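Local atomic coordinates of large adhesion protein (Lap) involved in biofilm formation (Marinobacter hydrocarbonoclasticus, PDB entry 6XI3), a protein that probably forms part of the extending region of a bacterial adhesin in biofilm formation, as a chain of Ig-like beta-sandwich repeats with calcium ions bound between them. Residues V323-T327 with V335-G339; V328-Q333 with A410-T414; P346-V352 with A364-A370; I354-N360 with L384-T390. All blocks are in the same frame, centred on the assembly; numbering follows the deposited sequence.

Contact 1 (V323-T327 with V335-G339); sequences VSLDT and VDLSG
A beta hairpin of the last Ig-like beta-sandwich domain pairs V323-T327 with V335-G339, and the pairing contains a classic beta bulge. D326 and T327 both face D336. D336 O accepts from D326 N at 2.9 Å and from T327 N at 3.2 Å, and both donors come from the same face of its carbonyl plane. D336 N returns a bond to T327 O. Before the bulge, S324 and S338 form a regular antiparallel hydrogen-bonded pair.

L325 and L337 lie on the face that also carries V323. Their side chains cross obliquely, and L325 CD1 sits tightly against L337 CD2 at 3.4 Å. L325 CD1 also touches V335 CB at 3.8 Å. L337 continues inward onto V352 and V391 of the facing sheet. D336 turns to the other face, beside T327, and its OD1 accepts from the backbone N of G378 in strand 374-380.

The D326 side chain bends back toward S338, with CG beside its own backbone N (chi1 -62°). D326 OD2 lies implausibly close to S338 OG, so that bond is doubtful in detail. S324 OG donates to D326 OD1 at 2.7 Å, nearly in line with the C-O bond.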
loop_
_atom_site.group_PDB
_atom_site.type_symbol
_atom_site.label_atom_id
_atom_site.label_comp_id
_atom_site.label_asym_id
_atom_site.label_seq_id
_atom_site.Cartn_x
_atom_site.Cartn_y
_atom_site.Cartn_z
ATOM N N VAL A 323 41.489 21.077 -37.938
ATOM C CA VAL A 323 42.672 21.927 -37.645
ATOM C C VAL A 323 43.067 22.619 -38.949
ATOM O O VAL A 323 42.833 22.039 -40.029
ATOM C CB VAL A 323 43.825 21.107 -37.048
ATOM C CG1 VAL A 323 44.410 20.145 -38.062
ATOM C CG2 VAL A 323 44.909 22.011 -36.483
ATOM N N SER A 324 43.627 23.822 -38.826
ATOM C CA SER A 324 44.121 24.647 -39.949
ATOM C C SER A 324 45.520 25.162 -39.611
ATOM O O SER A 324 45.756 25.618 -38.474
ATOM C CB SER A 324 43.166 25.765 -40.276
ATOM O OG SER A 324 43.778 26.677 -41.178
ATOM N N LEU A 325 46.441 25.049 -40.567
ATOM C CA LEU A 325 47.745 25.731 -40.469
ATOM C C LEU A 325 47.565 27.108 -41.110
ATOM O O LEU A 325 47.533 27.190 -42.351
ATOM C CB LEU A 325 48.808 24.882 -41.156
ATOM C CG LEU A 325 50.205 25.480 -41.198
ATOM C CD1 LEU A 325 50.697 25.860 -39.810
ATOM C CD2 LEU A 325 51.160 24.483 -41.848
ATOM N N ASP A 326 47.420 28.122 -40.259
ATOM C CA ASP A 326 47.087 29.516 -40.649
ATOM C C ASP A 326 48.326 30.251 -41.169
ATOM O O ASP A 326 48.198 30.922 -42.179
ATOM C CB ASP A 326 46.440 30.246 -39.488
ATOM C CG ASP A 326 45.129 29.582 -39.087
ATOM O OD1 ASP A 326 44.468 28.968 -39.963
ATOM O OD2 ASP A 326 44.815 29.639 -37.923
ATOM N N THR A 327 49.473 30.127 -40.511
ATOM C CA THR A 327 50.694 30.893 -40.857
ATOM C C THR A 327 51.910 30.046 -40.542
ATOM O O THR A 327 51.922 29.433 -39.469
ATOM C CB THR A 327 50.828 32.173 -40.014
ATOM O OG1 THR A 327 49.581 32.850 -40.039
ATOM C CG2 THR A 327 51.919 33.121 -40.471
ATOM N N VAL A 335 54.658 28.823 -36.140
ATOM C CA VAL A 335 53.394 28.553 -36.852
ATOM C C VAL A 335 52.235 29.067 -36.003
ATOM O O VAL A 335 52.363 29.140 -34.774
ATOM C CB VAL A 335 53.220 27.078 -37.240
ATOM C CG1 VAL A 335 54.340 26.624 -38.160
ATOM C CG2 VAL A 335 53.114 26.161 -36.039
ATOM N N ASP A 336 51.181 29.514 -36.670
ATOM C CA ASP A 336 49.885 29.803 -36.020
ATOM C C ASP A 336 48.927 28.732 -36.533
ATOM O O ASP A 336 48.921 28.513 -37.764
ATOM C CB ASP A 336 49.390 31.227 -36.302
ATOM C CG ASP A 336 50.334 32.349 -35.869
ATOM O OD1 ASP A 336 51.244 32.119 -35.058
ATOM O OD2 ASP A 336 50.131 33.457 -36.349
ATOM N N LEU A 337 48.194 28.089 -35.617
ATOM C CA LEU A 337 47.242 26.989 -35.883
ATOM C C LEU A 337 45.891 27.430 -35.332
ATOM O O LEU A 337 45.886 28.187 -34.390
ATOM C CB LEU A 337 47.683 25.722 -35.142
ATOM C CG LEU A 337 49.096 25.242 -35.417
ATOM C CD1 LEU A 337 49.424 24.082 -34.516
ATOM C CD2 LEU A 337 49.257 24.837 -36.877
ATOM N N SER A 338 44.790 26.964 -35.903
ATOM C CA SER A 338 43.439 27.156 -35.336
ATOM C C SER A 338 42.595 25.925 -35.656
ATOM O O SER A 338 42.998 25.157 -36.548
ATOM C CB SER A 338 42.795 28.398 -35.879
ATOM O OG SER A 338 42.836 28.380 -37.281
ATOM N N GLY A 339 41.453 25.776 -34.983
ATOM C CA GLY A 339 40.549 24.667 -35.309
ATOM C C GLY A 339 39.162 24.889 -34.759
ATOM O O GLY A 339 38.940 25.885 -34.082
#

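Contact 2 (V328-Q333 with A410-T414); sequences VDNAAQ and ALDAT. With CA (calcium ion), chain C.
One hydrogen bond joins N330 to the C-terminal segment A410-T414. D412 N donates to N330 OD1 at 2.6 Å, with an N-H...O angle of 164°. The donor stands above the amide plane, 47° out of it. The N330 side chain leans across to D412 because its CG lies anti to its own carbonyl carbon (chi1 -73°).

Van der Waals contacts flank it. V328 straddles the carbonyl of A410: both CG1 and CG2 lie 3.4 Å from A410 O. L411 turns its end back toward the other segment, and its CD1 rests 3.4 Å from N330 OD1. The same L411 CD1 makes a looser apolar contact with V328 CG1 at 4.3 Å. On the far side of the amide, A413 CB touches Q333 CG at 3.8 Å. L411 also packs on I381 and L384.

V328-Q333 runs from the end of one strand into the turn of the beta hairpin formed by strands 320-329 and 334-342. A410-T414 ends strand 402-411 in the other sheet of the beta-sandwich. The contact therefore joins the two sheets at the C-terminal end of the domain. Within the turn, D329 forms an Asx motif: its OD1 accepts from A332 N at 3.0 Å, from above the carboxylate plane.

Metal binding involves the C-terminal segment. D412 OD1 and T414 O bind the calcium ion, the latter at 2.2 Å, together with a water and D386 OD2. The other oxygen of the D386 carboxylate, OD1, accepts from A413 N.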
loop_
_atom_site.group_PDB
_atom_site.type_symbol
_atom_site.label_atom_id
_atom_site.label_comp_id
_atom_site.label_asym_id
_atom_site.label_seq_id
_atom_site.Cartn_x
_atom_site.Cartn_y
_atom_site.Cartn_z
ATOM N N VAL A 328 52.879 30.030 -41.449
ATOM C CA VAL A 328 54.278 29.627 -41.167
ATOM C C VAL A 328 55.081 30.913 -41.275
ATOM O O VAL A 328 55.077 31.490 -42.379
ATOM C CB VAL A 328 54.773 28.561 -42.152
ATOM C CG1 VAL A 328 56.225 28.205 -41.892
ATOM C CG2 VAL A 328 53.893 27.311 -42.126
ATOM N N ASP A 329 55.665 31.374 -40.165
ATOM C CA ASP A 329 56.579 32.534 -40.177
ATOM C C ASP A 329 57.987 31.972 -40.342
ATOM O O ASP A 329 58.606 31.556 -39.341
ATOM C CB ASP A 329 56.385 33.392 -38.927
ATOM C CG ASP A 329 57.187 34.682 -38.986
ATOM O OD1 ASP A 329 58.283 34.696 -39.619
ATOM O OD2 ASP A 329 56.734 35.648 -38.370
ATOM N N ASN A 330 58.491 31.968 -41.569
ATOM C CA ASN A 330 59.811 31.392 -41.879
ATOM C C ASN A 330 60.942 32.204 -41.260
ATOM O O ASN A 330 61.977 31.568 -40.992
ATOM C CB ASN A 330 60.024 31.182 -43.370
ATOM C CG ASN A 330 59.204 30.024 -43.876
ATOM O OD1 ASN A 330 59.398 28.905 -43.412
ATOM N ND2 ASN A 330 58.268 30.300 -44.774
ATOM N N ALA A 331 60.751 33.493 -40.984
ATOM C CA ALA A 331 61.784 34.341 -40.322
ATOM C C ALA A 331 61.846 34.046 -38.804
ATOM O O ALA A 331 62.932 33.900 -38.300
ATOM C CB ALA A 331 61.545 35.810 -40.602
ATOM N N ALA A 332 60.725 33.904 -38.092
ATOM C CA ALA A 332 60.752 33.679 -36.625
ATOM C C ALA A 332 60.763 32.157 -36.329
ATOM O O ALA A 332 60.991 31.791 -35.194
ATOM C CB ALA A 332 59.601 34.426 -35.973
ATOM N N GLN A 333 60.578 31.299 -37.340
ATOM C CA GLN A 333 60.446 29.817 -37.222
ATOM C C GLN A 333 59.301 29.493 -36.267
ATOM O O GLN A 333 59.501 28.763 -35.291
ATOM C CB GLN A 333 61.777 29.175 -36.849
ATOM C CG GLN A 333 62.798 29.466 -37.943
ATOM C CD GLN A 333 64.173 28.912 -37.657
ATOM O OE1 GLN A 333 64.353 27.738 -37.371
ATOM N NE2 GLN A 333 65.171 29.768 -37.774
ATOM N N ALA A 410 54.569 23.777 -45.211
ATOM C CA ALA A 410 55.998 23.751 -45.559
ATOM C C ALA A 410 56.712 24.741 -44.654
ATOM O O ALA A 410 56.112 25.777 -44.263
ATOM C CB ALA A 410 56.187 24.057 -47.023
ATOM N N LEU A 411 57.921 24.365 -44.279
ATOM C CA LEU A 411 58.891 25.224 -43.600
ATOM C C LEU A 411 60.014 25.543 -44.590
ATOM O O LEU A 411 60.543 24.606 -45.202
ATOM C CB LEU A 411 59.402 24.425 -42.404
ATOM C CG LEU A 411 60.491 25.078 -41.572
ATOM C CD1 LEU A 411 60.064 26.464 -41.101
ATOM C CD2 LEU A 411 60.819 24.178 -40.397
ATOM N N ASP A 412 60.384 26.806 -44.690
ATOM C CA ASP A 412 61.482 27.265 -45.583
ATOM C C ASP A 412 62.228 28.377 -44.835
ATOM O O ASP A 412 62.094 29.563 -45.186
ATOM C CB ASP A 412 60.927 27.653 -46.954
ATOM C CG ASP A 412 62.024 28.037 -47.952
ATOM O OD1 ASP A 412 63.176 27.621 -47.733
ATOM O OD2 ASP A 412 61.707 28.713 -48.946
ATOM N N ALA A 413 62.889 27.988 -43.754
ATOM C CA ALA A 413 63.628 28.876 -42.837
ATOM C C ALA A 413 65.066 29.069 -43.328
ATOM O O ALA A 413 65.619 30.049 -42.922
ATOM C CB ALA A 413 63.620 28.295 -41.445
ATOM N N THR A 414 65.633 28.157 -44.137
ATOM C CA THR A 414 67.041 28.205 -44.641
ATOM C C THR A 414 67.064 28.514 -46.150
ATOM O O THR A 414 66.307 27.811 -46.857
ATOM C CB THR A 414 67.774 26.883 -44.351
ATOM O OG1 THR A 414 67.643 26.657 -42.949
ATOM C CG2 THR A 414 69.244 26.880 -44.740
HETATM CA CA CA C . 65.018 26.173 -47.604
HETATM O O HOH W 1 63.665 24.512 -48.439
#

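Contact 3 (P346-V352 with A364-A370); sequences PNSQVNV and AITTVGA
P346 packs against the end of the other segment, with CB 3.6 Å from G369 O. It stands at the open end of a beta hairpin in the Ig-like beta-sandwich, where strands 349-356 and 361-367 run antiparallel. N347 follows and extends the pairing beyond the regular strands: its backbone N donates to V368 O. N347 CA meets T367 CG2 at 3.6 Å, and a water bridges N347 O to T367 OG1. At S348 the backbone O accepts from V368 N in a nearly straight bond (N-H...O angle 176°). The S348 hydroxyl turns to A345 O.

Q349 begins the strand and pairs with T367 without direct backbone bonds. Its side chain crosses I365, with CB 3.9 Å from I365 CG2. V350 forms a hydrogen-bonded pair with T366, giving its N to T366 O and taking T366 N on its own O. On the buried face V350 CG2 and V368 CG2 are tight at 3.4 Å, the two side chains crossing at about a right angle. For both valines CG2 lies anti to the carbonyl carbon, and this branch makes the contact. V350 also touches Y374 in the other sheet.

N351 returns to the exposed face, alongside I365. N351 ND2 lies 3.6 Å from I365 CD1 and donates to a water at 3.0 Å. The same water donates to A364 O. V352 turns inward again, onto L337 and L376. It closes this part of the ladder with two backbone bonds: V352 N to A364 O, and A364 N to V352 O, both 2.9 Å.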
loop_
_atom_site.group_PDB
_atom_site.type_symbol
_atom_site.label_atom_id
_atom_site.label_comp_id
_atom_site.label_asym_id
_atom_site.label_seq_id
_atom_site.Cartn_x
_atom_site.Cartn_y
_atom_site.Cartn_z
ATOM N N PRO A 346 33.680 22.341 -23.701
ATOM C CA PRO A 346 34.585 23.463 -23.492
ATOM C C PRO A 346 35.511 23.196 -22.300
ATOM O O PRO A 346 35.117 22.497 -21.373
ATOM C CB PRO A 346 33.632 24.624 -23.240
ATOM C CG PRO A 346 32.406 24.240 -24.028
ATOM C CD PRO A 346 32.266 22.763 -23.730
ATOM N N ASN A 347 36.753 23.653 -22.431
ATOM C CA ASN A 347 37.857 23.483 -21.456
ATOM C C ASN A 347 38.540 22.119 -21.569
ATOM O O ASN A 347 39.545 21.952 -20.837
ATOM C CB ASN A 347 37.399 23.809 -20.033
ATOM C CG ASN A 347 36.937 25.241 -19.953
ATOM O OD1 ASN A 347 37.541 26.104 -20.565
ATOM N ND2 ASN A 347 35.862 25.497 -19.229
ATOM N N SER A 348 38.127 21.243 -22.493
ATOM C CA SER A 348 38.907 20.053 -22.912
ATOM C C SER A 348 40.255 20.473 -23.514
ATOM O O SER A 348 40.345 21.560 -24.093
ATOM C CB SER A 348 38.162 19.211 -23.885
ATOM O OG SER A 348 36.920 18.819 -23.344
ATOM N N GLN A 349 41.243 19.605 -23.393
ATOM C CA GLN A 349 42.574 19.784 -24.013
ATOM C C GLN A 349 42.496 19.351 -25.476
ATOM O O GLN A 349 41.760 18.400 -25.764
ATOM C CB GLN A 349 43.609 18.950 -23.270
ATOM C CG GLN A 349 43.711 19.342 -21.810
ATOM C CD GLN A 349 44.869 18.669 -21.113
ATOM O OE1 GLN A 349 45.302 19.109 -20.049
ATOM N NE2 GLN A 349 45.396 17.630 -21.733
ATOM N N VAL A 350 43.188 20.075 -26.354
ATOM C CA VAL A 350 43.473 19.657 -27.737
ATOM C C VAL A 350 44.960 19.355 -27.786
ATOM O O VAL A 350 45.714 20.300 -27.518
ATOM C CB VAL A 350 43.176 20.759 -28.770
ATOM C CG1 VAL A 350 43.374 20.185 -30.162
ATOM C CG2 VAL A 350 41.794 21.381 -28.593
ATOM N N ASN A 351 45.352 18.141 -28.161
ATOM C CA ASN A 351 46.792 17.796 -28.351
ATOM C C ASN A 351 47.148 18.029 -29.823
ATOM O O ASN A 351 46.399 17.534 -30.717
ATOM C CB ASN A 351 47.133 16.368 -27.876
ATOM C CG ASN A 351 47.020 16.191 -26.369
ATOM O OD1 ASN A 351 45.945 15.913 -25.848
ATOM N ND2 ASN A 351 48.109 16.357 -25.641
ATOM N N VAL A 352 48.271 18.719 -30.070
ATOM C CA VAL A 352 48.748 19.075 -31.435
ATOM C C VAL A 352 50.170 18.542 -31.610
ATOM O O VAL A 352 50.964 18.656 -30.679
ATOM C CB VAL A 352 48.669 20.589 -31.680
ATOM C CG1 VAL A 352 49.302 20.992 -33.001
ATOM C CG2 VAL A 352 47.234 21.095 -31.625
ATOM N N ALA A 364 52.341 20.268 -28.636
ATOM C CA ALA A 364 51.709 21.413 -27.961
ATOM C C ALA A 364 50.319 20.972 -27.488
ATOM O O ALA A 364 49.814 19.922 -27.953
ATOM C CB ALA A 364 51.654 22.590 -28.917
ATOM N N ILE A 365 49.732 21.772 -26.607
ATOM C CA ILE A 365 48.417 21.519 -25.966
ATOM C C ILE A 365 47.746 22.871 -25.751
ATOM O O ILE A 365 48.409 23.836 -25.291
ATOM C CB ILE A 365 48.542 20.737 -24.636
ATOM C CG1 ILE A 365 49.495 19.537 -24.716
ATOM C CG2 ILE A 365 47.179 20.289 -24.183
ATOM C CD1 ILE A 365 49.599 18.723 -23.405
ATOM N N THR A 366 46.473 22.959 -26.100
ATOM C CA THR A 366 45.687 24.178 -25.835
ATOM C C THR A 366 44.301 23.730 -25.392
ATOM O O THR A 366 44.082 22.511 -25.221
ATOM C CB THR A 366 45.689 25.133 -27.036
ATOM O OG1 THR A 366 45.223 26.427 -26.616
ATOM C CG2 THR A 366 44.876 24.568 -28.178
ATOM N N THR A 367 43.444 24.706 -25.171
ATOM C CA THR A 367 42.113 24.532 -24.567
ATOM C C THR A 367 41.003 24.870 -25.577
ATOM O O THR A 367 41.077 25.904 -26.244
ATOM C CB THR A 367 42.031 25.353 -23.283
ATOM O OG1 THR A 367 43.015 24.780 -22.411
ATOM C CG2 THR A 367 40.665 25.308 -22.635
ATOM N N VAL A 368 39.991 24.010 -25.635
ATOM C CA VAL A 368 38.755 24.248 -26.424
ATOM C C VAL A 368 37.959 25.411 -25.797
ATOM O O VAL A 368 37.624 25.307 -24.618
ATOM C CB VAL A 368 37.932 22.961 -26.555
ATOM C CG1 VAL A 368 36.665 23.210 -27.364
ATOM C CG2 VAL A 368 38.731 21.828 -27.186
ATOM N N GLY A 369 37.558 26.414 -26.598
ATOM C CA GLY A 369 36.804 27.586 -26.115
ATOM C C GLY A 369 35.333 27.256 -25.870
ATOM O O GLY A 369 34.895 26.143 -26.190
ATOM N N ALA A 370 34.584 28.203 -25.325
ATOM C CA ALA A 370 33.110 28.103 -25.186
ATOM C C ALA A 370 32.457 27.737 -26.528
ATOM O O ALA A 370 31.532 26.913 -26.512
ATOM C CB ALA A 370 32.542 29.384 -24.639
HETATM O O HOH W 2 42.279 22.460 -21.011
HETATM O O HOH W 3 50.509 17.031 -27.257
#

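Contact 4 (I354-N360 with L384-T390); sequences ITDSTGN and LVDGDLT. With NA (sodium ion), chain H; CA (calcium ion), chain C.
A sodium site lies between the D356-G359 turn and the segment L384-T390. The ion is bound by S357 OG at 2.7 Å, V385 O at 2.6 Å and D388 O at 2.8 Å. The S357 hydroxyl sits between its own backbone N and carbonyl carbon (chi1 48°), which turns it to the ion.

Buried D356 organises the turn from within. Its OD1 accepts from T358 N and N360 N, which come from opposite faces of the carboxylate plane. Its OD2 takes N360 ND2 at 2.8 Å on the syn side and V385 N at 2.9 Å on the anti side. Four N-H groups thus hold the carboxylate, and the V385 bond ties the turn to the facing segment.

Apolar groups pack beside it. L384 CD1 meets I354 CG2 at 3.5 Å, the two side chains crossing at about a right angle. L384 CD2 touches N360 CB at 3.7 Å. T358 CG2 and V385 CG2 meet tip to tip.

T355 and T390 pair through two backbone bonds. D386, in the loop before strand 387-396, binds the calcium ion through OD2 at 2.5 Å. The D356-G359 turn is a type I beta turn, and the T358 N bond to D356 OD1 makes an Asx turn.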
loop_
_atom_site.group_PDB
_atom_site.type_symbol
_atom_site.label_atom_id
_atom_site.label_comp_id
_atom_site.label_asym_id
_atom_site.label_seq_id
_atom_site.Cartn_x
_atom_site.Cartn_y
_atom_site.Cartn_z
ATOM N N ILE A 354 53.304 18.665 -34.692
ATOM C CA ILE A 354 53.814 19.148 -36.001
ATOM C C ILE A 354 55.028 18.268 -36.296
ATOM O O ILE A 354 55.934 18.278 -35.463
ATOM C CB ILE A 354 54.174 20.637 -35.924
ATOM C CG1 ILE A 354 52.985 21.461 -35.416
ATOM C CG2 ILE A 354 54.668 21.148 -37.265
ATOM C CD1 ILE A 354 53.425 22.607 -34.558
ATOM N N THR A 355 54.963 17.487 -37.370
ATOM C CA THR A 355 56.021 16.561 -37.809
ATOM C C THR A 355 56.664 17.136 -39.075
ATOM O O THR A 355 55.944 17.508 -39.986
ATOM C CB THR A 355 55.428 15.159 -37.979
ATOM O OG1 THR A 355 54.747 14.927 -36.741
ATOM C CG2 THR A 355 56.471 14.097 -38.291
ATOM N N ASP A 356 57.987 17.195 -39.107
ATOM C CA ASP A 356 58.749 17.626 -40.305
ATOM C C ASP A 356 59.086 16.401 -41.179
ATOM O O ASP A 356 58.665 15.280 -40.836
ATOM C CB ASP A 356 59.955 18.427 -39.828
ATOM C CG ASP A 356 61.078 17.604 -39.240
ATOM O OD1 ASP A 356 60.997 16.337 -39.297
ATOM O OD2 ASP A 356 62.044 18.234 -38.764
ATOM N N SER A 357 59.810 16.608 -42.284
ATOM C CA SER A 357 60.011 15.609 -43.365
ATOM C C SER A 357 61.015 14.531 -42.931
ATOM O O SER A 357 61.147 13.544 -43.674
ATOM C CB SER A 357 60.449 16.252 -44.665
ATOM O OG SER A 357 61.516 17.153 -44.443
ATOM N N THR A 358 61.707 14.696 -41.802
ATOM C CA THR A 358 62.684 13.685 -41.313
ATOM C C THR A 358 62.184 13.034 -40.015
ATOM O O THR A 358 62.963 12.281 -39.410
ATOM C CB THR A 358 64.095 14.285 -41.226
ATOM O OG1 THR A 358 64.239 15.088 -40.054
ATOM C CG2 THR A 358 64.442 15.119 -42.443
ATOM N N GLY A 359 60.938 13.297 -39.599
ATOM C CA GLY A 359 60.321 12.679 -38.403
ATOM C C GLY A 359 60.528 13.433 -37.088
ATOM O O GLY A 359 60.103 12.892 -36.074
ATOM N N ASN A 360 61.133 14.627 -37.051
ATOM C CA ASN A 360 61.209 15.432 -35.797
ATOM C C ASN A 360 59.797 15.913 -35.433
ATOM O O ASN A 360 58.967 16.041 -36.339
ATOM C CB ASN A 360 62.130 16.636 -35.931
ATOM C CG ASN A 360 63.535 16.242 -36.302
ATOM O OD1 ASN A 360 64.114 15.372 -35.654
ATOM N ND2 ASN A 360 64.093 16.895 -37.306
ATOM N N LEU A 384 62.476 21.930 -36.179
ATOM C CA LEU A 384 62.101 21.171 -37.402
ATOM C C LEU A 384 63.006 21.605 -38.555
ATOM O O LEU A 384 63.566 22.707 -38.475
ATOM C CB LEU A 384 60.630 21.426 -37.729
ATOM C CG LEU A 384 59.653 21.061 -36.607
ATOM C CD1 LEU A 384 58.198 21.137 -37.072
ATOM C CD2 LEU A 384 59.962 19.668 -36.068
ATOM N N VAL A 385 63.048 20.818 -39.624
ATOM C CA VAL A 385 63.919 21.095 -40.802
ATOM C C VAL A 385 63.032 21.483 -41.984
ATOM O O VAL A 385 61.838 21.108 -42.016
ATOM C CB VAL A 385 64.847 19.916 -41.146
ATOM C CG1 VAL A 385 65.749 19.573 -39.977
ATOM C CG2 VAL A 385 64.087 18.693 -41.638
ATOM N N ASP A 386 63.617 22.188 -42.946
ATOM C CA ASP A 386 62.885 22.628 -44.156
ATOM C C ASP A 386 62.276 21.424 -44.869
ATOM O O ASP A 386 62.857 20.331 -44.808
ATOM C CB ASP A 386 63.803 23.448 -45.057
ATOM C CG ASP A 386 64.029 24.845 -44.514
ATOM O OD1 ASP A 386 63.536 25.169 -43.374
ATOM O OD2 ASP A 386 64.653 25.606 -45.246
ATOM N N GLY A 387 61.152 21.670 -45.533
ATOM C CA GLY A 387 60.374 20.702 -46.312
ATOM C C GLY A 387 58.962 20.605 -45.753
ATOM O O GLY A 387 58.528 21.553 -45.050
ATOM N N ASP A 388 58.286 19.486 -46.012
ATOM C CA ASP A 388 56.860 19.286 -45.658
ATOM C C ASP A 388 56.701 19.409 -44.140
ATOM O O ASP A 388 57.631 19.036 -43.381
ATOM C CB ASP A 388 56.320 17.947 -46.177
ATOM C CG ASP A 388 56.031 17.939 -47.674
ATOM O OD1 ASP A 388 55.971 19.049 -48.280
ATOM O OD2 ASP A 388 55.861 16.824 -48.234
ATOM N N LEU A 389 55.551 19.927 -43.730
ATOM C CA LEU A 389 55.073 19.943 -42.331
ATOM C C LEU A 389 53.719 19.256 -42.346
ATOM O O LEU A 389 52.927 19.569 -43.248
ATOM C CB LEU A 389 54.896 21.373 -41.805
ATOM C CG LEU A 389 56.160 22.186 -41.542
ATOM C CD1 LEU A 389 55.804 23.482 -40.829
ATOM C CD2 LEU A 389 57.185 21.409 -40.736
ATOM N N THR A 390 53.479 18.393 -41.366
ATOM C CA THR A 390 52.155 17.793 -41.106
ATOM C C THR A 390 51.750 18.155 -39.684
ATOM O O THR A 390 52.529 17.887 -38.762
ATOM C CB THR A 390 52.158 16.273 -41.295
ATOM O OG1 THR A 390 52.661 16.031 -42.604
ATOM C CG2 THR A 390 50.769 15.691 -41.138
HETATM NA NA NA H . 60.405 19.295 -43.212
HETATM CA CA CA C . 65.018 26.173 -47.604
HETATM O O HOH W 4 52.223 15.648 -36.860
HETATM O O HOH W 1 63.665 24.512 -48.439
#

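How the contacts relate
All four contacts lie in the last domain of the chain. Contacts 1 and 2 share strand 320-329, and contacts 3 and 4 share strand 349-356. Contact 1 lies in one sheet and contacts 3 and 4 in the other. Contact 1 packs on contact 3 through L337 and V352, and on contact 4 through V335 and I354. Along the chain, contact 1 closes before contacts 3 and 4 open, and both nest inside the loop closed by contact 2. Contact 3 lies about 25 Å from contact 2 between centres. Contacts 2 and 4, with centres 12 Å apart, share the C-terminal calcium ion, consistent with a junction to a following repeat, as at the calcium sites between the earlier domains.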